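Putative uncharacterized protein (Streptococcus mutans, PDB 3L7N) probably acts as a class I glutamine amidotransferase, taking the amide nitrogen of glutamine for transfer to an acceptor that is not established. Local coordinates at residues E73-Q78 with L96-A100; K85-C91 with K172-C178; I118-G124 with Q154-S159; P150-Q154 with I166-G170. All blocks are in the same frame, centred on the assembly; numbering follows the deposited sequence.

Interaction 1. Residues E73-Q78 with L96-A100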
loop_
_atom_site.group_PDB
_atom_site.type_symbol
_atom_site.label_atom_id
_atom_site.label_comp_id
_atom_site.label_asym_id
_atom_site.label_seq_id
_atom_site.Cartn_x
_atom_site.Cartn_y
_atom_site.Cartn_z
ATOM N N GLU A 73 1.058 11.277 10.885
ATOM C CA GLU A 73 1.358 10.669 9.591
ATOM C C GLU A 73 0.749 11.423 8.425
ATOM O O GLU A 73 1.471 11.700 7.374
ATOM C CB GLU A 73 1.021 9.208 9.557
ATOM C CG GLU A 73 1.553 8.531 10.748
ATOM C CD GLU A 73 1.706 6.985 10.619
ATOM O OE1 GLU A 73 1.720 6.431 9.469
ATOM O OE2 GLU A 73 1.822 6.340 11.710
ATOM N N VAL A 74 -0.522 11.863 8.600
ATOM C CA VAL A 74 -1.177 12.756 7.601
ATOM C C VAL A 74 -0.360 14.068 7.365
ATOM O O VAL A 74 -0.011 14.407 6.210
ATOM C CB VAL A 74 -2.622 13.094 7.961
ATOM C CG1 VAL A 74 -3.165 14.140 6.995
ATOM C CG2 VAL A 74 -3.508 11.821 7.956
ATOM N N LYS A 75 0.030 14.736 8.418
ATOM C CA LYS A 75 0.822 15.938 8.218
ATOM C C LYS A 75 2.123 15.636 7.551
ATOM O O LYS A 75 2.616 16.428 6.734
ATOM C CB LYS A 75 1.061 16.678 9.519
ATOM C CG LYS A 75 -0.188 17.062 10.241
ATOM C CD LYS A 75 -0.036 18.492 10.888
ATOM C CE LYS A 75 -1.242 18.791 11.866
ATOM N NZ LYS A 75 -0.724 19.401 13.129
ATOM N N LEU A 76 2.733 14.510 7.900
ATOM C CA LEU A 76 4.049 14.188 7.300
ATOM C C LEU A 76 3.865 13.987 5.762
ATOM O O LEU A 76 4.650 14.550 4.937
ATOM C CB LEU A 76 4.691 12.966 7.977
ATOM C CG LEU A 76 5.822 12.347 7.229
ATOM C CD1 LEU A 76 7.072 13.103 7.405
ATOM C CD2 LEU A 76 6.010 10.955 7.667
ATOM N N ILE A 77 2.767 13.278 5.361
ATOM C CA ILE A 77 2.437 13.169 3.910
ATOM C C ILE A 77 2.262 14.587 3.247
ATOM O O ILE A 77 2.853 14.880 2.212
ATOM C CB ILE A 77 1.236 12.337 3.652
ATOM C CG1 ILE A 77 1.533 10.875 3.859
ATOM C CG2 ILE A 77 0.791 12.505 2.229
ATOM C CD1 ILE A 77 0.378 10.145 4.385
ATOM N N GLN A 78 1.502 15.453 3.878
ATOM C CA GLN A 78 1.272 16.730 3.315
ATOM C C GLN A 78 2.539 17.529 3.150
ATOM O O GLN A 78 2.723 18.196 2.084
ATOM C CB GLN A 78 0.304 17.482 4.142
ATOM C CG GLN A 78 -1.001 16.929 4.136
ATOM C CD GLN A 78 -1.806 17.494 5.166
ATOM O OE1 GLN A 78 -2.993 17.373 5.154
ATOM N NE2 GLN A 78 -1.173 18.151 6.102
ATOM N N LEU A 96 -4.161 6.916 4.253
ATOM C CA LEU A 96 -3.662 8.166 4.846
ATOM C C LEU A 96 -3.313 9.164 3.737
ATOM O O LEU A 96 -3.506 10.339 3.887
ATOM C CB LEU A 96 -2.458 7.936 5.771
ATOM C CG LEU A 96 -2.720 7.110 7.032
ATOM C CD1 LEU A 96 -1.472 6.497 7.529
ATOM C CD2 LEU A 96 -3.324 7.921 8.096
ATOM N N MET A 97 -2.838 8.690 2.609
ATOM C CA MET A 97 -2.683 9.600 1.506
ATOM C C MET A 97 -4.034 10.253 1.083
ATOM O O MET A 97 -4.107 11.475 0.907
ATOM C CB MET A 97 -2.002 8.958 0.350
ATOM C CG MET A 97 -0.643 8.558 0.671
ATOM S SD MET A 97 0.139 7.934 -0.741
ATOM C CE MET A 97 0.306 9.407 -1.679
ATOM N N GLY A 98 -5.109 9.459 1.036
ATOM C CA GLY A 98 -6.384 9.995 0.717
ATOM C C GLY A 98 -6.744 11.159 1.641
ATOM O O GLY A 98 -7.111 12.295 1.159
ATOM N N VAL A 99 -6.637 10.907 2.964
ATOM C CA VAL A 99 -6.957 11.897 3.949
ATOM C C VAL A 99 -6.078 13.064 3.753
ATOM O O VAL A 99 -6.529 14.155 3.780
ATOM C CB VAL A 99 -6.812 11.352 5.372
ATOM C CG1 VAL A 99 -7.079 12.416 6.379
ATOM C CG2 VAL A 99 -7.747 10.236 5.580
ATOM N N ALA A 100 -4.797 12.831 3.495
ATOM C CA ALA A 100 -3.855 13.948 3.404
ATOM C C ALA A 100 -4.269 14.898 2.293
ATOM O O ALA A 100 -4.058 16.078 2.388
ATOM C CB ALA A 100 -2.473 13.462 3.184
#

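Interaction 2. Residues K85-C91 with K172-C178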
loop_
_atom_site.group_PDB
_atom_site.type_symbol
_atom_site.label_atom_id
_atom_site.label_comp_id
_atom_site.label_asym_id
_atom_site.label_seq_id
_atom_site.Cartn_x
_atom_site.Cartn_y
_atom_site.Cartn_z
ATOM N N LYS A 85 8.227 15.704 -2.904
ATOM C CA LYS A 85 8.809 14.335 -2.630
ATOM C C LYS A 85 8.028 13.252 -3.374
ATOM O O LYS A 85 6.859 13.290 -3.394
ATOM C CB LYS A 85 8.747 14.041 -1.116
ATOM C CG LYS A 85 9.457 15.017 -0.294
ATOM C CD LYS A 85 10.905 14.969 -0.568
ATOM C CE LYS A 85 11.635 15.980 0.300
ATOM N NZ LYS A 85 12.926 16.288 -0.305
ATOM N N ILE A 86 8.706 12.237 -3.874
ATOM C CA ILE A 86 8.021 10.990 -4.341
ATOM C C ILE A 86 7.376 10.328 -3.161
ATOM O O ILE A 86 8.029 10.160 -2.168
ATOM C CB ILE A 86 9.021 10.036 -4.910
ATOM C CG1 ILE A 86 9.937 10.780 -5.893
ATOM C CG2 ILE A 86 8.341 8.789 -5.470
ATOM C CD1 ILE A 86 10.697 9.923 -6.819
ATOM N N ILE A 87 6.064 9.997 -3.236
ATOM C CA ILE A 87 5.394 9.294 -2.110
ATOM C C ILE A 87 4.712 8.090 -2.652
ATOM O O ILE A 87 4.233 8.146 -3.722
ATOM C CB ILE A 87 4.363 10.159 -1.470
ATOM C CG1 ILE A 87 4.981 11.516 -1.141
ATOM C CG2 ILE A 87 3.803 9.480 -0.206
ATOM C CD1 ILE A 87 4.018 12.485 -0.519
ATOM N N VAL A 88 4.734 6.959 -1.928
ATOM C CA VAL A 88 3.867 5.792 -2.266
ATOM C C VAL A 88 3.214 5.281 -0.957
ATOM O O VAL A 88 3.910 5.187 0.057
ATOM C CB VAL A 88 4.669 4.664 -2.877
ATOM C CG1 VAL A 88 3.791 3.308 -2.965
ATOM C CG2 VAL A 88 5.257 5.086 -4.209
ATOM N N GLY A 89 1.870 4.998 -0.966
ATOM C CA GLY A 89 1.131 4.547 0.259
ATOM C C GLY A 89 0.451 3.263 -0.062
ATOM O O GLY A 89 -0.132 3.157 -1.093
ATOM N N VAL A 90 0.573 2.251 0.815
ATOM C CA VAL A 90 0.003 0.891 0.563
ATOM C C VAL A 90 -1.048 0.544 1.652
ATOM O O VAL A 90 -0.819 0.800 2.794
ATOM C CB VAL A 90 1.102 -0.122 0.626
ATOM C CG1 VAL A 90 0.593 -1.497 0.424
ATOM C CG2 VAL A 90 2.150 0.203 -0.360
ATOM N N CYS A 91 -2.185 0.018 1.259
ATOM C CA CYS A 91 -3.297 -0.220 2.152
ATOM C C CYS A 91 -3.458 0.907 3.146
ATOM O O CYS A 91 -3.759 1.977 2.743
ATOM C CB CYS A 91 -3.319 -1.672 2.684
ATOM S SG CYS A 91 -3.586 -2.044 4.379
ATOM N N LYS A 172 3.895 12.565 -8.723
ATOM C CA LYS A 172 4.833 11.541 -8.272
ATOM C C LYS A 172 4.382 10.913 -6.970
ATOM O O LYS A 172 5.182 10.452 -6.205
ATOM C CB LYS A 172 6.258 12.136 -8.165
ATOM C CG LYS A 172 6.816 12.508 -9.542
ATOM C CD LYS A 172 8.275 12.276 -9.647
ATOM C CE LYS A 172 8.571 11.386 -10.848
ATOM N NZ LYS A 172 10.055 11.184 -11.033
ATOM N N GLN A 173 3.077 10.938 -6.728
ATOM C CA GLN A 173 2.510 10.552 -5.445
ATOM C C GLN A 173 1.386 9.578 -5.718
ATOM O O GLN A 173 0.311 9.989 -6.180
ATOM C CB GLN A 173 1.946 11.777 -4.691
ATOM C CG GLN A 173 2.963 12.799 -4.183
ATOM C CD GLN A 173 3.520 13.684 -5.288
ATOM O OE1 GLN A 173 2.911 13.841 -6.325
ATOM N NE2 GLN A 173 4.725 14.166 -5.104
ATOM N N TYR A 174 1.655 8.264 -5.475
ATOM C CA TYR A 174 0.769 7.136 -5.904
ATOM C C TYR A 174 0.330 6.366 -4.684
ATOM O O TYR A 174 0.980 6.420 -3.674
ATOM C CB TYR A 174 1.525 6.220 -6.809
ATOM C CG TYR A 174 1.585 6.699 -8.192
ATOM C CD1 TYR A 174 0.798 6.091 -9.218
ATOM C CD2 TYR A 174 2.372 7.824 -8.533
ATOM C CE1 TYR A 174 0.844 6.586 -10.573
ATOM C CE2 TYR A 174 2.401 8.331 -9.885
ATOM C CZ TYR A 174 1.644 7.703 -10.873
ATOM O OH TYR A 174 1.699 8.193 -12.117
ATOM N N ALA A 175 -0.771 5.644 -4.782
ATOM C CA ALA A 175 -1.284 4.865 -3.665
ATOM C C ALA A 175 -1.740 3.526 -4.187
ATOM O O ALA A 175 -2.308 3.463 -5.229
ATOM C CB ALA A 175 -2.391 5.556 -3.038
ATOM N N PHE A 176 -1.395 2.442 -3.491
ATOM C CA PHE A 176 -1.841 1.098 -3.856
ATOM C C PHE A 176 -2.647 0.582 -2.725
ATOM O O PHE A 176 -2.143 0.466 -1.595
ATOM C CB PHE A 176 -0.635 0.170 -4.089
ATOM C CG PHE A 176 0.163 0.500 -5.331
ATOM C CD1 PHE A 176 0.091 -0.301 -6.438
ATOM C CD2 PHE A 176 0.973 1.607 -5.382
ATOM C CE1 PHE A 176 0.883 0.006 -7.640
ATOM C CE2 PHE A 176 1.739 1.920 -6.554
ATOM C CZ PHE A 176 1.676 1.120 -7.665
ATOM N N GLN A 177 -3.908 0.326 -2.957
ATOM C CA GLN A 177 -4.695 -0.314 -1.940
ATOM C C GLN A 177 -4.324 -1.810 -1.855
ATOM O O GLN A 177 -4.382 -2.436 -0.775
ATOM C CB GLN A 177 -6.176 -0.136 -2.230
ATOM C CG GLN A 177 -7.115 -0.841 -1.241
ATOM C CD GLN A 177 -6.840 -0.488 0.207
ATOM O OE1 GLN A 177 -6.447 -1.365 1.014
ATOM N NE2 GLN A 177 -7.091 0.789 0.579
ATOM N N CYS A 178 -3.885 -2.341 -2.975
ATOM C CA CYS A 178 -3.564 -3.716 -3.089
ATOM C C CYS A 178 -1.993 -3.934 -2.780
ATOM O O CYS A 178 -1.167 -2.922 -2.766
ATOM C CB CYS A 178 -3.914 -4.177 -4.537
ATOM S SG CYS A 178 -3.185 -3.148 -5.842
#

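Interaction 3. Residues I118-G124 with Q154-S159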
loop_
_atom_site.group_PDB
_atom_site.type_symbol
_atom_site.label_atom_id
_atom_site.label_comp_id
_atom_site.label_asym_id
_atom_site.label_seq_id
_atom_site.Cartn_x
_atom_site.Cartn_y
_atom_site.Cartn_z
ATOM N N ILE A 118 -6.572 -7.285 -10.602
ATOM C CA ILE A 118 -6.936 -5.896 -10.727
ATOM C C ILE A 118 -6.874 -5.607 -12.224
ATOM O O ILE A 118 -6.253 -6.406 -12.996
ATOM C CB ILE A 118 -5.910 -4.936 -9.946
ATOM C CG1 ILE A 118 -4.486 -5.180 -10.425
ATOM C CG2 ILE A 118 -6.034 -5.130 -8.394
ATOM C CD1 ILE A 118 -3.662 -3.992 -10.478
ATOM N N SER A 119 -7.509 -4.485 -12.643
ATOM C CA SER A 119 -7.738 -4.157 -14.071
ATOM C C SER A 119 -7.529 -2.676 -14.286
ATOM O O SER A 119 -8.177 -1.850 -13.614
ATOM C CB SER A 119 -9.196 -4.506 -14.466
ATOM O OG SER A 119 -9.647 -5.704 -13.851
ATOM N N LEU A 120 -6.685 -2.311 -15.247
ATOM C CA LEU A 120 -6.422 -0.894 -15.480
ATOM C C LEU A 120 -7.662 -0.146 -15.949
ATOM O O LEU A 120 -8.404 -0.610 -16.804
ATOM C CB LEU A 120 -5.273 -0.668 -16.469
ATOM C CG LEU A 120 -3.958 -1.354 -16.156
ATOM C CD1 LEU A 120 -2.813 -0.766 -16.954
ATOM C CD2 LEU A 120 -3.693 -1.243 -14.720
ATOM N N THR A 121 -7.874 0.995 -15.353
ATOM C CA THR A 121 -8.735 1.969 -15.819
ATOM C C THR A 121 -8.213 2.524 -17.146
ATOM O O THR A 121 -7.086 2.192 -17.576
ATOM C CB THR A 121 -8.742 3.057 -14.828
ATOM O OG1 THR A 121 -9.525 2.656 -13.710
ATOM C CG2 THR A 121 -9.290 4.249 -15.376
ATOM N N GLU A 122 -9.048 3.343 -17.818
ATOM C CA GLU A 122 -8.625 4.116 -19.004
ATOM C C GLU A 122 -7.490 5.004 -18.677
ATOM O O GLU A 122 -6.576 5.182 -19.485
ATOM C CB GLU A 122 -9.794 4.992 -19.510
ATOM C CG GLU A 122 -10.784 4.259 -20.421
ATOM C CD GLU A 122 -10.069 3.485 -21.531
ATOM O OE1 GLU A 122 -8.996 4.021 -22.053
ATOM O OE2 GLU A 122 -10.512 2.315 -21.834
ATOM N N ALA A 123 -7.613 5.682 -17.521
ATOM C CA ALA A 123 -6.572 6.578 -16.990
ATOM C C ALA A 123 -5.342 5.758 -16.669
ATOM O O ALA A 123 -4.223 6.165 -16.989
ATOM C CB ALA A 123 -7.070 7.284 -15.766
ATOM N N GLY A 124 -5.549 4.562 -16.166
ATOM C CA GLY A 124 -4.458 3.659 -15.941
ATOM C C GLY A 124 -3.720 3.276 -17.180
ATOM O O GLY A 124 -2.533 3.262 -17.195
ATOM N N GLN A 154 -6.893 10.528 -9.581
ATOM C CA GLN A 154 -7.407 9.562 -10.608
ATOM C C GLN A 154 -7.335 8.125 -10.128
ATOM O O GLN A 154 -6.378 7.746 -9.493
ATOM C CB GLN A 154 -6.612 9.687 -11.873
ATOM C CG GLN A 154 -6.839 10.992 -12.570
ATOM C CD GLN A 154 -5.670 11.409 -13.371
ATOM O OE1 GLN A 154 -4.814 12.138 -12.890
ATOM N NE2 GLN A 154 -5.587 10.916 -14.597
ATOM N N VAL A 155 -8.349 7.323 -10.440
ATOM C CA VAL A 155 -8.255 5.874 -10.251
ATOM C C VAL A 155 -7.548 5.191 -11.481
ATOM O O VAL A 155 -8.009 5.325 -12.664
ATOM C CB VAL A 155 -9.626 5.248 -10.033
ATOM C CG1 VAL A 155 -9.505 3.748 -9.872
ATOM C CG2 VAL A 155 -10.350 5.902 -8.814
ATOM N N LEU A 156 -6.427 4.509 -11.227
ATOM C CA LEU A 156 -5.748 3.841 -12.277
ATOM C C LEU A 156 -6.098 2.334 -12.353
ATOM O O LEU A 156 -5.848 1.700 -13.366
ATOM C CB LEU A 156 -4.246 4.101 -12.227
ATOM C CG LEU A 156 -3.883 5.561 -11.944
ATOM C CD1 LEU A 156 -2.379 5.764 -11.871
ATOM C CD2 LEU A 156 -4.460 6.490 -12.937
ATOM N N ALA A 157 -6.768 1.801 -11.345
ATOM C CA ALA A 157 -7.098 0.403 -11.404
ATOM C C ALA A 157 -8.102 0.010 -10.449
ATOM O O ALA A 157 -8.209 0.605 -9.372
ATOM C CB ALA A 157 -5.920 -0.409 -11.241
ATOM N N ILE A 158 -8.901 -1.013 -10.828
ATOM C CA ILE A 158 -9.980 -1.520 -9.969
ATOM C C ILE A 158 -9.893 -3.000 -9.905
ATOM O O ILE A 158 -9.202 -3.634 -10.716
ATOM C CB ILE A 158 -11.377 -1.108 -10.484
ATOM C CG1 ILE A 158 -11.737 -1.894 -11.785
ATOM C CG2 ILE A 158 -11.422 0.355 -10.762
ATOM C CD1 ILE A 158 -13.283 -2.194 -11.901
ATOM N N SER A 159 -10.518 -3.560 -8.905
ATOM C CA SER A 159 -10.773 -4.956 -8.894
ATOM C C SER A 159 -12.324 -5.156 -8.965
ATOM O O SER A 159 -13.111 -4.150 -8.949
ATOM C CB SER A 159 -10.214 -5.573 -7.618
ATOM O OG SER A 159 -10.998 -5.200 -6.472
#

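Interaction 4. Residues P150-Q154 with I166-G170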
loop_
_atom_site.group_PDB
_atom_site.type_symbol
_atom_site.label_atom_id
_atom_site.label_comp_id
_atom_site.label_asym_id
_atom_site.label_seq_id
_atom_site.Cartn_x
_atom_site.Cartn_y
_atom_site.Cartn_z
ATOM N N PRO A 150 -10.169 12.416 -3.591
ATOM C CA PRO A 150 -10.325 13.856 -3.846
ATOM C C PRO A 150 -10.412 14.130 -5.314
ATOM O O PRO A 150 -9.952 13.303 -6.133
ATOM C CB PRO A 150 -9.042 14.450 -3.319
ATOM C CG PRO A 150 -8.174 13.288 -2.919
ATOM C CD PRO A 150 -8.796 12.033 -3.302
ATOM N N ASP A 151 -10.981 15.282 -5.675
ATOM C CA ASP A 151 -11.389 15.544 -7.068
ATOM C C ASP A 151 -10.227 15.501 -8.033
ATOM O O ASP A 151 -10.434 15.243 -9.191
ATOM C CB ASP A 151 -12.065 16.897 -7.209
ATOM C CG ASP A 151 -13.425 16.950 -6.554
ATOM O OD1 ASP A 151 -13.977 15.869 -6.181
ATOM O OD2 ASP A 151 -13.935 18.106 -6.371
ATOM N N LYS A 152 -9.029 15.805 -7.546
ATOM C CA LYS A 152 -7.855 15.895 -8.402
ATOM C C LYS A 152 -7.142 14.556 -8.510
ATOM O O LYS A 152 -6.132 14.436 -9.203
ATOM C CB LYS A 152 -6.890 16.961 -7.878
ATOM C CG LYS A 152 -7.431 17.764 -6.705
ATOM C CD LYS A 152 -6.373 17.955 -5.632
ATOM C CE LYS A 152 -6.627 17.048 -4.439
ATOM N NZ LYS A 152 -5.804 17.436 -3.260
ATOM N N ALA A 153 -7.668 13.549 -7.822
ATOM C CA ALA A 153 -7.055 12.222 -7.860
ATOM C C ALA A 153 -7.692 11.393 -8.937
ATOM O O ALA A 153 -8.890 11.540 -9.201
ATOM C CB ALA A 153 -7.168 11.539 -6.518
ATOM N N GLN A 154 -6.893 10.528 -9.581
ATOM C CA GLN A 154 -7.407 9.562 -10.608
ATOM C C GLN A 154 -7.335 8.125 -10.128
ATOM O O GLN A 154 -6.378 7.746 -9.493
ATOM C CB GLN A 154 -6.612 9.687 -11.873
ATOM C CG GLN A 154 -6.839 10.992 -12.570
ATOM C CD GLN A 154 -5.670 11.409 -13.371
ATOM O OE1 GLN A 154 -4.814 12.138 -12.890
ATOM N NE2 GLN A 154 -5.587 10.916 -14.597
ATOM N N ILE A 166 -5.533 1.404 -7.331
ATOM C CA ILE A 166 -4.376 2.214 -7.503
ATOM C C ILE A 166 -4.873 3.615 -7.820
ATOM O O ILE A 166 -5.900 3.765 -8.525
ATOM C CB ILE A 166 -3.607 1.763 -8.643
ATOM C CG1 ILE A 166 -3.059 0.354 -8.403
ATOM C CG2 ILE A 166 -2.512 2.710 -8.926
ATOM C CD1 ILE A 166 -2.203 -0.156 -9.573
ATOM N N ILE A 167 -4.228 4.654 -7.233
ATOM C CA ILE A 167 -4.721 6.043 -7.353
ATOM C C ILE A 167 -3.545 6.958 -7.553
ATOM O O ILE A 167 -2.506 6.757 -6.949
ATOM C CB ILE A 167 -5.509 6.487 -6.118
ATOM C CG1 ILE A 167 -6.726 5.636 -5.921
ATOM C CG2 ILE A 167 -5.880 8.035 -6.192
ATOM C CD1 ILE A 167 -7.479 5.997 -4.633
ATOM N N LYS A 168 -3.671 7.918 -8.455
ATOM C CA LYS A 168 -2.673 8.883 -8.600
ATOM C C LYS A 168 -3.184 10.144 -8.048
ATOM O O LYS A 168 -4.126 10.764 -8.624
ATOM C CB LYS A 168 -2.317 9.068 -10.008
ATOM C CG LYS A 168 -1.292 10.182 -10.221
ATOM C CD LYS A 168 -1.036 10.403 -11.714
ATOM C CE LYS A 168 0.044 11.407 -11.991
ATOM N NZ LYS A 168 0.986 10.835 -13.112
ATOM N N PHE A 169 -2.602 10.540 -6.897
ATOM C CA PHE A 169 -2.906 11.784 -6.187
ATOM C C PHE A 169 -2.114 12.956 -6.727
ATOM O O PHE A 169 -2.508 14.107 -6.548
ATOM C CB PHE A 169 -2.571 11.625 -4.708
ATOM C CG PHE A 169 -3.516 10.757 -3.968
ATOM C CD1 PHE A 169 -4.724 11.268 -3.494
ATOM C CD2 PHE A 169 -3.217 9.415 -3.737
ATOM C CE1 PHE A 169 -5.658 10.435 -2.803
ATOM C CE2 PHE A 169 -4.127 8.569 -3.044
ATOM C CZ PHE A 169 -5.349 9.087 -2.580
ATOM N N GLY A 170 -0.948 12.680 -7.284
ATOM C CA GLY A 170 -0.052 13.741 -7.675
ATOM C C GLY A 170 0.911 13.222 -8.698
ATOM O O GLY A 170 0.867 12.044 -9.032
#

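Interaction 1. Residues E73-Q78 with L96-A100
Helical segments 73-78 and 96-100 meet where Val74 lies over Ala100, with their axes 8.7 Å apart at closest approach and inclined at -68°. The CA atoms of Val74 and Ala100 are 5.1 Å apart, a spacing that the small methyl of Ala100 permits. Ala100 CB is met by Ile77 CG2 at 3.5 Å, while Val74 CG1 rests on Ala100 CA.

The two branches of Val74 divide the work. With chi1 at 173°, CG1 stands anti to the backbone N and covers Ala100, leaving CG2 to reach the methyls Leu96 CD2 and Val99 CG1, both at 3.9 Å. Ile77 reaches deeper: its CD1 comes up beside Leu96 CB, the two side chains crossing at about a right angle, and lies 4.2 Å from Met97 CG. At the other end of the contact the carboxylate of Glu73 brushes Leu96 CD1 through OE1, but that oxygen is held by a hydrogen bond to NE2 of His8. Leu51 of strand 48-51 packs against both Glu73 and Ile77, closing the contact from the side of the sheet.

The segments belong to consecutive helices separated by strand 86-90. Helix 70-82 forms the crossover of a beta-alpha-beta unit between parallel strands 48-51 and 86-90, and together with helix 92-100 it forms part of the helical layer on one face of the sheet in the class I glutamine amidotransferase fold.

Interaction 2. Residues K85-C91 with K172-C178
Phe176, Gln173 and Lys172 bury the most surface where strand 173-176 runs parallel to strand 86-90 in the central sheet of this Rossmann-like amidotransferase fold. The two strands lie side by side at 12°, and their backbones are joined throughout. Lys172 supplies the first link, its carbonyl O accepting from Ile87 N at 3.1 Å. Its ammonium group belongs elsewhere, bonded to the carbonyl O of Leu232 in helix 219-233.

Gln173 works through its side chain. Bent about CB-CG (chi2 76°), it turns NE2 back to the carbonyl O of Lys85, approaching from above the carbonyl plane at 2.9 Å, while OE1 accepts from Lys172 N. With both ends of the amide engaged, its rotation is fixed, and the aliphatic part, at CG, packs 3.8 Å from Ile87 CD1.

Phe176 N donates to Gly89 O at 2.8 Å. On the opposite face of the sheet from Gln173, the Phe176 ring approaches Val88 CG1 obliquely through CD2; Tyr17 and Phe228, the latter edge-to-face, add further cover.

Gly89 and Cys91 fit the GxCxG signature of the nucleophile elbow. Cys91 has a positive phi (39°) and sits at the N-cap of helix 92-100, consistent with the sharp strand-to-helix turn that carries the nucleophilic cysteine in class I glutamine amidotransferases. The end of strand 173-176 is tied to this turn by a hydrogen bond from Cys91 N, 2.9 Å from Phe176 O and in the plane of that carbonyl.

Interaction 3. Residues I118-G124 with Q154-S159
Ser119 and Ile158 form the hydrogen-bonded pair of an antiparallel strand contact within the mixed sheet, their backbones exchanging two bonds: Ser119 N to Ile158 O at 2.7 Å and Ile158 N to Ser119 O at 3.0 Å. The adjacent pair, Leu120 with Ala157, is non-hydrogen-bonded.

The well-packed side is that of Ile118, Leu156 and Ala157. Ala157 CB is approached by Ile118 CD1 and Leu120 CD2, at 4.3 and 4.2 Å respectively. Farther along, the chain turns after Leu120 and carries Ala123 and Gly124 back over Leu156, whose CB sits 3.7 Å from Gly124 CA while its CD2 touches Ala123 CB. Ile166 and Lys168 of the next strand also pack on Leu156.

The other side is looser and nearer solvent. Ser119 and Ile158 point there; the hydroxyl of Ser119 is bonded to Asp136, and the side chain of Ile158 makes loose contacts, its CG2 lying near Thr121 OG1. Gln154 is exposed and merely grazes Ala123 CB with its amide.

Thr121 closes the strand pairing at the turn. Its N donates to Leu156 O at 2.9 Å from well above the carbonyl plane, and its OG1, anti to the carbonyl carbon (chi1 -76°), makes a weak hydrogen bond of 3.2 Å to Val155 O.

Interaction 4. Residues P150-Q154 with I166-G170
Gln154 and Lys168 form a hydrogen-bonded antiparallel pair in the mixed sheet, and a type I beta turn from Pro150 to Ala153 leads the chain into it. Both main-chain polar groups of Gln154 are satisfied by Lys168. Gln154 N donates to Lys168 O at 2.9 Å with an almost straight N-H...O angle of 168°, and Lys168 N returns a bond to Gln154 O, lying in its carbonyl plane.

The turn supplies its own bond, Ala153 N to Pro150 O at 2.9 Å. The lysine ammonium groups find partners outside the pair: Lys168 NZ bonds the hydroxyl of Tyr174, and Lys152 NZ bonds the carbonyl O of Tyr101. On the far edge of strand 166-170, Ile167 pairs through its backbone with Ala175, and beyond it Phe169 and Gly170 together face Gln173 in a classic beta bulge.

Apolar groups pack beside these bonds. Ala153 CB touches Ile167 CG2 at 3.7 Å and Phe169 CD1 at 3.9 Å, and the same Ile167 methyl lies over one face of the Phe169 ring, offset toward its rim. Tyr101 also meets this ring. Pro150 crosses Phe169 at about a right angle: CG comes to the ring edge in its plane, and CD is 3.6 Å from Phe169 CE1.

In the fold
Interactions 2, 4 and 3 follow one another across a single sheet: strand 173-176 neighbours 166-170, which neighbours 154-158, which pairs with 115-120. Interaction 4 is nested in the chain between the segments of interaction 2, and Gln154 is common to interactions 3 and 4. Leu156 CD1, 3.6 Å from Tyr174 CE1, brings interactions 2 and 3 together on one sheet face. Interaction 1 lies on the other face, its centre 11 Å from that of interaction 2; Met97 SD is 3.4 Å from Gly89 N, at the first glycine of the probable nucleophile-elbow motif. Phe169 bridges interactions 1 and 4, its CZ 3.6 Å from Gly98 CA. Interactions 1 and 3 do not touch, their centres being 22 Å apart.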